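Local structure of fucoxanthin chlorophyll a/c-binding protein Lhcq3 (6L4U) at residues 95-100 with 113-118. The protein binds chlorophylls a and c and carotenoids and, as a member of the light-harvesting antenna family, probably gathers light energy for a photosystem. Numbering follows the deposited sequence.
Sequences SDVSFE and AVPDAG. With KC1 (Chlorophyll c1), chain B.
From segment 95-100, Val97 alone makes this small contact, with both methyl branches directed at the chain entering helix 116-134. Val97 CG1 and CG2 each lie 3.8 Å from Ala113 O, so the carbonyl oxygen sits in front of the two methyls, at equal distance from both. With CG1 anti to the backbone N (chi1 172°), Val97 CG2 stands beside that N and also comes to 4.4 Å from Pro115 CG, a loose apolar touch. No hydrogen bond links the two segments, and the buried surface is 91 Å² in all.

Pro115 also packs against chlorophyll c1: its CD approaches the pigment oxygen OBD at 3.6 Å, and its CB and CG lie against the ester oxygen O2D. Ala117 CB reaches the ester carbonyl oxygen O1D of the pigment at 3.6 Å, while Ser95 OG is 3.5 Å from O1A of its acid arm. Both segments therefore border one pigment.

Behind this shell, Gly118 N donates to Pro115 O at 2.8 Å, closing a turn where helix 116-134 is approached. On the other segment, Ser98 is an N-cap whose OG accepts a weak bond from Glu100 N (131° at the hydrogen), and Ser94 OG accepts from Val97 N. Val97 and Ala113 also both touch Leu102. The contact thus joins the loop leading into short helix 99-103 to the N-terminal approach of helix 116-134, at the periphery of this chlorophyll-binding fold.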
ATOM      1  N   SER X  95     -18.990  43.979  64.262  1.00 63.28           N
ATOM      2  CA  SER X  95     -19.727  43.058  65.118  1.00 63.28           C
ATOM      3  C   SER X  95     -18.904  42.585  66.307  1.00 63.28           C
ATOM      4  O   SER X  95     -19.475  42.311  67.368  1.00 63.28           O
ATOM      5  CB  SER X  95     -20.199  41.854  64.305  1.00 63.28           C
ATOM      6  OG  SER X  95     -21.302  42.194  63.485  1.00 63.28           O
ATOM      7  N   ASP X  96     -17.583  42.490  66.162  1.00 66.35           N
ATOM      8  CA  ASP X  96     -16.733  41.988  67.226  1.00 66.35           C
ATOM      9  C   ASP X  96     -15.611  42.932  67.630  1.00 66.35           C
ATOM     10  O   ASP X  96     -14.887  42.625  68.584  1.00 66.35           O
ATOM     11  CB  ASP X  96     -16.122  40.636  66.827  1.00 66.35           C
ATOM     12  CG  ASP X  96     -17.163  39.543  66.699  1.00 66.35           C
ATOM     13  OD1 ASP X  96     -18.211  39.633  67.374  1.00 66.35           O
ATOM     14  OD2 ASP X  96     -16.932  38.590  65.927  1.00 66.35           O
ATOM     15  N   VAL X  97     -15.436  44.058  66.946  1.00 64.46           N
ATOM     16  CA  VAL X  97     -14.375  45.009  67.256  1.00 64.46           C
ATOM     17  C   VAL X  97     -15.024  46.329  67.639  1.00 64.46           C
ATOM     18  O   VAL X  97     -15.700  46.961  66.818  1.00 64.46           O
ATOM     19  CB  VAL X  97     -13.406  45.192  66.078  1.00 64.46           C
ATOM     20  CG1 VAL X  97     -12.428  46.321  66.364  1.00 64.46           C
ATOM     21  CG2 VAL X  97     -12.665  43.900  65.796  1.00 64.46           C
ATOM     22  N   SER X  98     -14.833  46.736  68.887  1.00 64.71           N
ATOM     23  CA  SER X  98     -15.286  48.032  69.354  1.00 64.71           C
ATOM     24  C   SER X  98     -14.182  49.064  69.176  1.00 64.71           C
ATOM     25  O   SER X  98     -13.042  48.740  68.841  1.00 64.71           O
ATOM     26  CB  SER X  98     -15.694  47.970  70.823  1.00 64.71           C
ATOM     27  OG  SER X  98     -14.567  47.733  71.649  1.00 64.71           O
ATOM     28  N   PHE X  99     -14.533  50.326  69.421  1.00 65.77           N
ATOM     29  CA  PHE X  99     -13.510  51.363  69.448  1.00 65.77           C
ATOM     30  C   PHE X  99     -12.758  51.368  70.772  1.00 65.77           C
ATOM     31  O   PHE X  99     -11.742  52.060  70.902  1.00 65.77           O
ATOM     32  CB  PHE X  99     -14.131  52.732  69.198  1.00 65.77           C
ATOM     33  CG  PHE X  99     -14.888  52.838  67.904  1.00 65.77           C
ATOM     34  CD1 PHE X  99     -14.230  53.138  66.726  1.00 65.77           C
ATOM     35  CD2 PHE X  99     -16.262  52.664  67.873  1.00 65.77           C
ATOM     36  CE1 PHE X  99     -14.922  53.251  65.535  1.00 65.77           C
ATOM     37  CE2 PHE X  99     -16.962  52.774  66.686  1.00 65.77           C
ATOM     38  CZ  PHE X  99     -16.291  53.069  65.517  1.00 65.77           C
ATOM     39  N   GLU X 100     -13.257  50.626  71.768  1.00 67.59           N
ATOM     40  CA  GLU X 100     -12.588  50.541  73.061  1.00 67.59           C
ATOM     41  C   GLU X 100     -11.249  49.823  72.943  1.00 67.59           C
ATOM     42  O   GLU X 100     -10.272  50.206  73.596  1.00 67.59           O
ATOM     43  CB  GLU X 100     -13.485  49.813  74.062  1.00 67.59           C
ATOM     44  CG  GLU X 100     -14.807  50.506  74.383  1.00 67.59           C
ATOM     45  CD  GLU X 100     -14.640  51.770  75.207  1.00 67.59           C
ATOM     46  OE1 GLU X 100     -13.680  51.846  76.001  1.00 67.59           O
ATOM     47  OE2 GLU X 100     -15.485  52.679  75.075  1.00 67.59           O
ATOM     48  N   ALA X 113      -5.969  45.707  63.678  1.00 59.69           N
ATOM     49  CA  ALA X 113      -7.162  45.099  64.248  1.00 59.69           C
ATOM     50  C   ALA X 113      -8.444  45.648  63.642  1.00 59.69           C
ATOM     51  O   ALA X 113      -9.536  45.256  64.062  1.00 59.69           O
ATOM     52  CB  ALA X 113      -7.173  45.275  65.766  1.00 59.69           C
ATOM     53  N   VAL X 114      -8.335  46.552  62.677  1.00 57.42           N
ATOM     54  CA  VAL X 114      -9.483  46.917  61.840  1.00 57.42           C
ATOM     55  C   VAL X 114      -9.862  45.712  60.988  1.00 57.42           C
ATOM     56  O   VAL X 114      -8.960  45.013  60.491  1.00 57.42           O
ATOM     57  CB  VAL X 114      -9.131  48.132  60.973  1.00 57.42           C
ATOM     58  CG1 VAL X 114     -10.232  48.471  59.984  1.00 57.42           C
ATOM     59  CG2 VAL X 114      -8.832  49.330  61.853  1.00 57.42           C
ATOM     60  N   PRO X 115     -11.152  45.384  60.848  1.00 56.72           N
ATOM     61  CA  PRO X 115     -11.540  44.209  60.056  1.00 56.72           C
ATOM     62  C   PRO X 115     -11.185  44.352  58.584  1.00 56.72           C
ATOM     63  O   PRO X 115     -11.013  45.457  58.065  1.00 56.72           O
ATOM     64  CB  PRO X 115     -13.057  44.137  60.249  1.00 56.72           C
ATOM     65  CG  PRO X 115     -13.313  44.840  61.516  1.00 56.72           C
ATOM     66  CD  PRO X 115     -12.281  45.910  61.632  1.00 56.72           C
ATOM     67  N   ASP X 116     -11.070  43.201  57.916  1.00 56.97           N
ATOM     68  CA  ASP X 116     -10.678  43.184  56.511  1.00 56.97           C
ATOM     69  C   ASP X 116     -11.769  43.747  55.616  1.00 56.97           C
ATOM     70  O   ASP X 116     -11.475  44.239  54.522  1.00 56.97           O
ATOM     71  CB  ASP X 116     -10.319  41.762  56.090  1.00 56.97           C
ATOM     72  CG  ASP X 116      -9.114  41.232  56.830  1.00 56.97           C
ATOM     73  OD1 ASP X 116      -8.669  40.109  56.524  1.00 56.97           O
ATOM     74  OD2 ASP X 116      -8.609  41.943  57.720  1.00 56.97           O
ATOM     75  N   ALA X 117     -13.024  43.694  56.062  1.00 52.96           N
ATOM     76  CA  ALA X 117     -14.088  44.400  55.367  1.00 52.96           C
ATOM     77  C   ALA X 117     -14.093  45.885  55.695  1.00 52.96           C
ATOM     78  O   ALA X 117     -14.768  46.656  55.009  1.00 52.96           O
ATOM     79  CB  ALA X 117     -15.442  43.783  55.713  1.00 52.96           C
ATOM     80  N   GLY X 118     -13.363  46.299  56.723  1.00 52.68           N
ATOM     81  CA  GLY X 118     -13.280  47.699  57.074  1.00 52.68           C
ATOM     82  C   GLY X 118     -12.264  48.432  56.230  1.00 52.68           C
ATOM     83  O   GLY X 118     -12.505  49.561  55.797  1.00 52.68           O
TER
HETATM   84  NB  KC1 B 305     -20.955  51.157  55.405  1.00 54.86           N
HETATM   85  ND  KC1 B 305     -17.436  50.749  57.367  1.00 54.86           N
HETATM   86  C1A KC1 B 305     -19.452  48.406  58.188  1.00 54.86           C
HETATM   87  C1B KC1 B 305     -22.078  50.461  55.529  1.00 54.86           C
HETATM   88  C1C KC1 B 305     -18.888  53.307  54.682  1.00 54.86           C
HETATM   89  C1D KC1 B 305     -16.164  51.408  57.415  1.00 54.86           C
HETATM   90  C2A KC1 B 305     -20.331  47.250  58.631  1.00 54.86           C
HETATM   91  C2B KC1 B 305     -23.229  50.954  54.732  1.00 54.86           C
HETATM   92  C2C KC1 B 305     -18.088  54.463  54.221  1.00 54.86           C
HETATM   93  C2D KC1 B 305     -15.140  50.769  58.278  1.00 54.86           C
HETATM   94  C3A KC1 B 305     -21.614  47.515  57.871  1.00 54.86           C
HETATM   95  C3B KC1 B 305     -22.633  52.126  54.056  1.00 54.86           C
HETATM   96  C3C KC1 B 305     -16.825  54.303  54.959  1.00 54.86           C
HETATM   97  C3D KC1 B 305     -15.925  49.609  58.772  1.00 54.86           C
HETATM   98  C4A KC1 B 305     -21.220  48.761  57.157  1.00 54.86           C
HETATM   99  C4B KC1 B 305     -21.232  52.145  54.554  1.00 54.86           C
HETATM  100  C4C KC1 B 305     -17.065  53.076  55.758  1.00 54.86           C
HETATM  101  C4D KC1 B 305     -17.191  49.682  58.214  1.00 54.86           C
HETATM  102  CAA KC1 B 305     -20.746  47.245  60.098  1.00 54.86           C
HETATM  103  CAB KC1 B 305     -23.271  53.080  53.115  1.00 54.86           C
HETATM  104  CAC KC1 B 305     -15.599  55.179  54.925  1.00 54.86           C
HETATM  105  CAD KC1 B 305     -15.886  48.408  59.638  1.00 54.86           C
HETATM  106  CBA KC1 B 305     -20.209  46.028  60.848  1.00 54.86           C
HETATM  107  CBB KC1 B 305     -23.342  54.370  53.392  1.00 54.86           C
HETATM  108  CBC KC1 B 305     -14.809  54.779  53.706  1.00 54.86           C
HETATM  109  CBD KC1 B 305     -17.193  47.725  59.568  1.00 54.86           C
HETATM  110  CED KC1 B 305     -16.673  43.929  59.243  1.00 54.86           C
HETATM  111  CGA KC1 B 305     -20.755  44.712  60.346  1.00 54.86           C
HETATM  112  CGD KC1 B 305     -16.963  46.386  58.937  1.00 54.86           C
HETATM  113  CHA KC1 B 305     -18.032  48.561  58.663  1.00 54.86           C
HETATM  114  CHB KC1 B 305     -22.169  49.272  56.378  1.00 54.86           C
HETATM  115  CHC KC1 B 305     -20.244  53.149  54.138  1.00 54.86           C
HETATM  116  CHD KC1 B 305     -15.966  52.626  56.634  1.00 54.86           C
HETATM  117  CMA KC1 B 305     -21.846  46.420  56.839  1.00 54.86           C
HETATM  118  CMB KC1 B 305     -24.627  50.410  54.645  1.00 54.86           C
HETATM  119  CMC KC1 B 305     -18.478  55.533  53.238  1.00 54.86           C
HETATM  120  CMD KC1 B 305     -13.715  51.044  58.664  1.00 54.86           C
HETATM  121  NA  KC1 B 305     -19.982  49.220  57.350  1.00 54.86           N
HETATM  122  NC  KC1 B 305     -18.281  52.505  55.575  1.00 54.86           N
HETATM  123  O1A KC1 B 305     -20.118  43.687  60.516  1.00 54.86           O
HETATM  124  O1D KC1 B 305     -17.115  46.225  57.740  1.00 54.86           O
HETATM  125  O2A KC1 B 305     -22.034  44.624  59.662  1.00 54.86           O
HETATM  126  O2D KC1 B 305     -16.580  45.254  59.756  1.00 54.86           O
HETATM  127  OBD KC1 B 305     -14.871  48.013  60.317  1.00 54.86           O
HETATM  128 MG   KC1 B 305     -19.290  51.014  56.576  1.00 54.86          MG